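Local coordinates for SusD superfamily protein (Bacteroides fragilis, PDB 3L22) that probably binds glycans at the outer membrane, as SusD-like proteins do, and carries zinc ions in the crystal, at residues Asp83-Ala88 with Asn133-Pro138; Leu66-Asn71 with Ile76-Asn81. All coordinates share one frame; numbering follows the deposited sequence.

How the contacts relate
Contact 1 and contact 2 share helix 79-103. Contact 2 ties the first turn of that helix to the short helix 67-70. Contact 1 joins its next turns to the loop after helix 113-131. Their centres are about 12 Å apart. A probable hydrogen bond of 2.7 Å between Tyr135 OH of contact 1 and Asn81 OD1 of contact 2 connects them directly. Glu80 of contact 2 also accepts a bond at its backbone O from Thr84 OG1 of contact 1. Both contacts lie in the N-terminal half of this SusD-family chain, and both are away from the known zinc sites.

Contact 1 (Asp83-Ala88 with Asn133-Pro138); sequences DTWTYA and NLYPTP
Trp85 turns the edge of its six-membered ring onto one face of Tyr135. This is a T-shaped (edge-to-face) stack. The centroids are 5.0 Å apart and the planes stand at 85°. The closest approach is 3.5 Å, from Trp85 CE3 to Tyr135 CZ, toward the rim of the tyrosine ring. Trp85 CZ3 follows further in and lies 4.0 Å from Tyr135 CD2. With CG anti to the backbone N (chi1 -168°), the indole is carried off the helix toward the loop, and chi2 (-89°) turns its CE3/CZ3 edge to Tyr135.

Beside the stack, Thr84 and Leu134 meet tip to tip, with Thr84 CG2 3.9 Å from Leu134 CD1. The threonine offers its methyl here, while its OG1 bonds to Glu80 O and Ser45 OG. Leu134 also packs on Val48 and Phe49 of helix 44-52.

No hydrogen bond links the two segments. The contact joins helix 79-103 to the loop after helix 113-131 through buried carbon surfaces. Trp85 NE1, on the pyrrole part of the indole, is hydrogen-bonded to Glu432 OE1, and Tyr135 OH to Asn81 OD1. These outer bonds probably limit how far the two rings can slide, and the tryptophan's slightly positive C-H edge suits the electron-rich tyrosine face.

Contact 2 (Leu66-Asn71 with Ile76-Asn81); sequences LFNTYN and ITDAEN
The short helix 67-70 lies beside the start of helix 79-103, with Leu66 CA 7.1 Å from Glu80 CA and four residues joining the segments. Asn68 crosses Asp78 at about a right angle and gives it a nearly straight hydrogen bond. Asn68 ND2 is 2.7 Å from Asp78 OD2, and the N-H...O angle is 176°. The acceptor lies in the amide plane of Asn68, and the bond uses the syn lone pair of Asp78 OD2. The amide and carboxylate planes are 66° apart. Within the connection, Asp78 OD1 takes Gly75 N and Asn68 OD1 takes Asn73 ND2, so both groups are held at both ends. Asp78 is the N-cap residue of helix 79-103, yet its side chain makes no capping bond. It serves Asn68 and Gly75 instead, which pins the start of this long helix.

Glu80 bends back toward helix 67-70. Its CG sits between the backbone N and the carbonyl carbon (chi1 62°), and the chain turns again at chi2. Thr69 OG1 donates to the anti lone pair of Glu80 OE2 at 2.7 Å. A water accepts from Asn68 N at 2.9 Å and lies 2.7 Å from Glu80 OE2, probably donating to it. Another water lies 2.8 Å from Glu80 OE1. Leu66 crosses the aliphatic part of this side chain, with its CD2 3.5 Å from Glu80 CB.

The buried Glu80 carboxylate is thus held by the Thr69 hydroxyl, with two waters within bonding distance. That hydroxyl, and Asn68 N reached through water, would probably help to stabilise a negative charge on Glu80.

Contact 1 (Asp83-Ala88 with Asn133-Pro138)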
loop_
_atom_site.group_PDB
_atom_site.type_symbol
_atom_site.label_atom_id
_atom_site.label_comp_id
_atom_site.label_asym_id
_atom_site.label_seq_id
_atom_site.Cartn_x
_atom_site.Cartn_y
_atom_site.Cartn_z
ATOM N N ASP A 83 -10.995 -7.503 -10.876
ATOM C CA ASP A 83 -9.665 -7.156 -11.349
ATOM C C ASP A 83 -8.599 -7.298 -10.274
ATOM O O ASP A 83 -7.544 -7.832 -10.555
ATOM C CB ASP A 83 -9.602 -5.742 -11.898
ATOM C CG ASP A 83 -10.460 -5.540 -13.179
ATOM O OD1 ASP A 83 -10.948 -6.519 -13.796
ATOM O OD2 ASP A 83 -10.657 -4.347 -13.519
ATOM N N THR A 84 -8.864 -6.819 -9.059
ATOM C CA THR A 84 -7.888 -6.949 -7.999
ATOM C C THR A 84 -7.565 -8.420 -7.769
ATOM O O THR A 84 -6.398 -8.805 -7.678
ATOM C CB THR A 84 -8.390 -6.322 -6.692
ATOM O OG1 THR A 84 -8.597 -4.914 -6.903
ATOM C CG2 THR A 84 -7.371 -6.580 -5.555
ATOM N N TRP A 85 -8.620 -9.229 -7.681
ATOM C CA TRP A 85 -8.496 -10.673 -7.496
ATOM C C TRP A 85 -7.700 -11.343 -8.631
ATOM O O TRP A 85 -6.683 -11.998 -8.389
ATOM C CB TRP A 85 -9.889 -11.309 -7.388
ATOM C CG TRP A 85 -9.861 -12.714 -6.920
ATOM C CD1 TRP A 85 -9.752 -13.825 -7.696
ATOM C CD2 TRP A 85 -9.935 -13.176 -5.559
ATOM N NE1 TRP A 85 -9.734 -14.944 -6.910
ATOM C CE2 TRP A 85 -9.855 -14.581 -5.596
ATOM C CE3 TRP A 85 -10.036 -12.538 -4.318
ATOM C CZ2 TRP A 85 -9.891 -15.370 -4.442
ATOM C CZ3 TRP A 85 -10.081 -13.313 -3.177
ATOM C CH2 TRP A 85 -10.024 -14.729 -3.252
ATOM N N THR A 86 -8.197 -11.196 -9.852
ATOM C CA THR A 86 -7.592 -11.814 -11.000
ATOM C C THR A 86 -6.129 -11.412 -11.144
ATOM O O THR A 86 -5.288 -12.286 -11.282
ATOM C CB THR A 86 -8.368 -11.466 -12.273
ATOM O OG1 THR A 86 -9.709 -11.948 -12.123
ATOM C CG2 THR A 86 -7.740 -12.126 -13.544
ATOM N N TYR A 87 -5.804 -10.114 -11.035
ATOM C CA TYR A 87 -4.412 -9.701 -11.307
ATOM C C TYR A 87 -3.450 -9.949 -10.144
ATOM O O TYR A 87 -2.274 -10.204 -10.404
ATOM C CB TYR A 87 -4.341 -8.279 -11.922
ATOM C CG TYR A 87 -4.902 -8.354 -13.318
ATOM C CD1 TYR A 87 -6.258 -8.161 -13.562
ATOM C CD2 TYR A 87 -4.094 -8.717 -14.380
ATOM C CE1 TYR A 87 -6.779 -8.313 -14.834
ATOM C CE2 TYR A 87 -4.603 -8.890 -15.644
ATOM C CZ TYR A 87 -5.931 -8.675 -15.860
ATOM O OH TYR A 87 -6.428 -8.815 -17.100
ATOM N N ALA A 88 -3.932 -9.897 -8.899
ATOM C CA ALA A 88 -3.134 -10.323 -7.762
ATOM C C ALA A 88 -2.755 -11.802 -7.905
ATOM O O ALA A 88 -1.604 -12.136 -7.731
ATOM C CB ALA A 88 -3.844 -10.070 -6.399
ATOM N N ASN A 133 -5.969 -7.083 3.173
ATOM C CA ASN A 133 -6.565 -5.819 3.604
ATOM C C ASN A 133 -7.819 -5.431 2.822
ATOM O O ASN A 133 -8.263 -4.265 2.901
ATOM C CB ASN A 133 -5.506 -4.717 3.528
ATOM C CG ASN A 133 -4.528 -4.776 4.679
ATOM O OD1 ASN A 133 -4.866 -4.342 5.789
ATOM N ND2 ASN A 133 -3.327 -5.332 4.443
ATOM N N LEU A 134 -8.437 -6.414 2.150
ATOM C CA LEU A 134 -9.725 -6.244 1.455
ATOM C C LEU A 134 -10.783 -7.292 1.844
ATOM O O LEU A 134 -11.916 -6.930 2.158
ATOM C CB LEU A 134 -9.536 -6.240 -0.058
ATOM C CG LEU A 134 -8.784 -5.016 -0.602
ATOM C CD1 LEU A 134 -8.305 -5.262 -2.045
ATOM C CD2 LEU A 134 -9.666 -3.749 -0.465
ATOM N N TYR A 135 -10.406 -8.565 1.860
ATOM C CA TYR A 135 -11.357 -9.666 1.981
ATOM C C TYR A 135 -11.707 -10.115 3.421
ATOM O O TYR A 135 -12.853 -10.344 3.693
ATOM C CB TYR A 135 -10.903 -10.821 1.075
ATOM C CG TYR A 135 -10.894 -10.365 -0.378
ATOM C CD1 TYR A 135 -12.090 -10.299 -1.121
ATOM C CD2 TYR A 135 -9.721 -9.941 -0.995
ATOM C CE1 TYR A 135 -12.104 -9.836 -2.453
ATOM C CE2 TYR A 135 -9.739 -9.459 -2.322
ATOM C CZ TYR A 135 -10.914 -9.420 -3.043
ATOM O OH TYR A 135 -10.893 -8.979 -4.347
ATOM N N PRO A 136 -10.735 -10.180 4.350
ATOM C CA PRO A 136 -11.133 -10.653 5.658
ATOM C C PRO A 136 -11.417 -9.527 6.637
ATOM O O PRO A 136 -10.868 -8.429 6.505
ATOM C CB PRO A 136 -9.888 -11.382 6.147
ATOM C CG PRO A 136 -8.780 -10.571 5.587
ATOM C CD PRO A 136 -9.268 -10.138 4.228
ATOM N N THR A 137 -12.215 -9.845 7.648
ATOM C CA THR A 137 -12.237 -9.050 8.853
ATOM C C THR A 137 -10.797 -8.915 9.353
ATOM O O THR A 137 -10.058 -9.906 9.317
ATOM C CB THR A 137 -13.090 -9.751 9.913
ATOM O OG1 THR A 137 -14.401 -9.884 9.397
ATOM C CG2 THR A 137 -13.141 -8.985 11.247
ATOM N N PRO A 138 -10.396 -7.719 9.825
ATOM C CA PRO A 138 -9.021 -7.544 10.271
ATOM C C PRO A 138 -8.643 -8.405 11.469
ATOM O O PRO A 138 -9.462 -8.763 12.303
ATOM C CB PRO A 138 -8.953 -6.050 10.643
ATOM C CG PRO A 138 -10.355 -5.686 10.953
ATOM C CD PRO A 138 -11.130 -6.443 9.926
#

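Contact 2 (Leu66-Asn71 with Ile76-Asn81)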
loop_
_atom_site.group_PDB
_atom_site.type_symbol
_atom_site.label_atom_id
_atom_site.label_comp_id
_atom_site.label_asym_id
_atom_site.label_seq_id
_atom_site.Cartn_x
_atom_site.Cartn_y
_atom_site.Cartn_z
ATOM N N LEU A 66 -14.592 3.587 -9.539
ATOM C CA LEU A 66 -14.407 3.238 -8.100
ATOM C C LEU A 66 -15.490 3.812 -7.144
ATOM O O LEU A 66 -15.335 3.786 -5.924
ATOM C CB LEU A 66 -12.972 3.573 -7.617
ATOM C CG LEU A 66 -11.806 2.824 -8.305
ATOM C CD1 LEU A 66 -10.425 3.253 -7.774
ATOM C CD2 LEU A 66 -11.959 1.265 -8.146
ATOM N N PHE A 67 -16.605 4.289 -7.692
ATOM C CA PHE A 67 -17.638 4.847 -6.846
ATOM C C PHE A 67 -18.152 3.871 -5.803
ATOM O O PHE A 67 -18.385 4.271 -4.669
ATOM C CB PHE A 67 -18.804 5.337 -7.703
ATOM C CG PHE A 67 -19.730 6.268 -7.017
ATOM C CD1 PHE A 67 -19.269 7.468 -6.485
ATOM C CD2 PHE A 67 -21.094 5.988 -6.971
ATOM C CE1 PHE A 67 -20.162 8.377 -5.880
ATOM C CE2 PHE A 67 -21.996 6.884 -6.378
ATOM C CZ PHE A 67 -21.524 8.079 -5.823
ATOM N N ASN A 68 -18.335 2.611 -6.181
ATOM C CA ASN A 68 -18.776 1.598 -5.218
ATOM C C ASN A 68 -17.738 1.293 -4.128
ATOM O O ASN A 68 -18.115 0.938 -3.007
ATOM C CB ASN A 68 -19.193 0.288 -5.897
ATOM C CG ASN A 68 -20.688 0.204 -6.165
ATOM O OD1 ASN A 68 -21.482 1.013 -5.675
ATOM N ND2 ASN A 68 -21.082 -0.800 -6.944
ATOM N N THR A 69 -16.456 1.442 -4.437
ATOM C CA THR A 69 -15.437 1.296 -3.409
ATOM C C THR A 69 -15.559 2.408 -2.396
ATOM O O THR A 69 -15.562 2.144 -1.188
ATOM C CB THR A 69 -14.025 1.270 -3.987
ATOM O OG1 THR A 69 -13.908 0.125 -4.819
ATOM C CG2 THR A 69 -12.971 1.219 -2.839
ATOM N N TYR A 70 -15.684 3.648 -2.872
ATOM C CA TYR A 70 -15.788 4.804 -1.979
ATOM C C TYR A 70 -17.003 4.699 -1.054
ATOM O O TYR A 70 -16.922 4.974 0.142
ATOM C CB TYR A 70 -15.862 6.134 -2.743
ATOM C CG TYR A 70 -16.042 7.296 -1.750
ATOM C CD1 TYR A 70 -14.967 7.741 -0.964
ATOM C CD2 TYR A 70 -17.283 7.915 -1.571
ATOM C CE1 TYR A 70 -15.132 8.753 -0.009
ATOM C CE2 TYR A 70 -17.457 8.942 -0.627
ATOM C CZ TYR A 70 -16.382 9.350 0.153
ATOM O OH TYR A 70 -16.551 10.350 1.081
ATOM N N ASN A 71 -18.121 4.295 -1.645
ATOM C CA ASN A 71 -19.385 4.141 -0.933
ATOM C C ASN A 71 -19.499 2.862 -0.120
ATOM O O ASN A 71 -20.546 2.599 0.474
ATOM C CB ASN A 71 -20.530 4.220 -1.935
ATOM C CG ASN A 71 -20.789 5.617 -2.418
ATOM O OD1 ASN A 71 -20.475 6.607 -1.746
ATOM N ND2 ASN A 71 -21.431 5.714 -3.585
ATOM N N ILE A 76 -20.002 -8.865 -5.525
ATOM C CA ILE A 76 -19.258 -9.956 -6.172
ATOM C C ILE A 76 -18.946 -9.728 -7.651
ATOM O O ILE A 76 -18.094 -10.436 -8.191
ATOM C CB ILE A 76 -19.932 -11.337 -5.972
ATOM C CG1 ILE A 76 -21.328 -11.425 -6.664
ATOM C CG2 ILE A 76 -20.041 -11.664 -4.444
ATOM C CD1 ILE A 76 -22.026 -12.839 -6.523
ATOM N N THR A 77 -19.601 -8.762 -8.311
ATOM C CA THR A 77 -19.359 -8.548 -9.737
ATOM C C THR A 77 -18.697 -7.222 -10.049
ATOM O O THR A 77 -18.455 -6.967 -11.194
ATOM C CB THR A 77 -20.624 -8.646 -10.593
ATOM O OG1 THR A 77 -21.502 -7.546 -10.293
ATOM C CG2 THR A 77 -21.340 -9.959 -10.336
ATOM N N ASP A 78 -18.395 -6.382 -9.059
ATOM C CA ASP A 78 -17.749 -5.091 -9.338
ATOM C C ASP A 78 -16.390 -5.271 -10.012
ATOM O O ASP A 78 -15.615 -6.136 -9.631
ATOM C CB ASP A 78 -17.563 -4.283 -8.056
ATOM C CG ASP A 78 -18.886 -3.681 -7.542
ATOM O OD1 ASP A 78 -19.625 -4.388 -6.834
ATOM O OD2 ASP A 78 -19.186 -2.513 -7.861
ATOM N N ALA A 79 -16.125 -4.461 -11.020
ATOM C CA ALA A 79 -14.881 -4.551 -11.802
ATOM C C ALA A 79 -13.638 -4.507 -10.926
ATOM O O ALA A 79 -12.692 -5.261 -11.153
ATOM C CB ALA A 79 -14.835 -3.458 -12.889
ATOM N N GLU A 80 -13.625 -3.627 -9.931
ATOM C CA GLU A 80 -12.427 -3.477 -9.102
ATOM C C GLU A 80 -12.168 -4.720 -8.221
ATOM O O GLU A 80 -11.017 -5.023 -7.895
ATOM C CB GLU A 80 -12.444 -2.189 -8.265
ATOM C CG GLU A 80 -13.571 -2.037 -7.242
ATOM C CD GLU A 80 -14.752 -1.217 -7.792
ATOM O OE1 GLU A 80 -15.154 -1.457 -8.964
ATOM O OE2 GLU A 80 -15.274 -0.361 -7.043
ATOM N N ASN A 81 -13.234 -5.439 -7.874
ATOM C CA ASN A 81 -13.128 -6.681 -7.131
ATOM C C ASN A 81 -12.575 -7.814 -8.021
ATOM O O ASN A 81 -11.590 -8.424 -7.693
ATOM C CB ASN A 81 -14.506 -7.000 -6.509
ATOM C CG ASN A 81 -14.467 -8.135 -5.483
ATOM O OD1 ASN A 81 -13.414 -8.758 -5.230
ATOM N ND2 ASN A 81 -15.651 -8.424 -4.888
HETATM O O HOH W 1 -14.351 0.367 -10.861
HETATM O O HOH W 2 -17.043 1.170 -8.342
#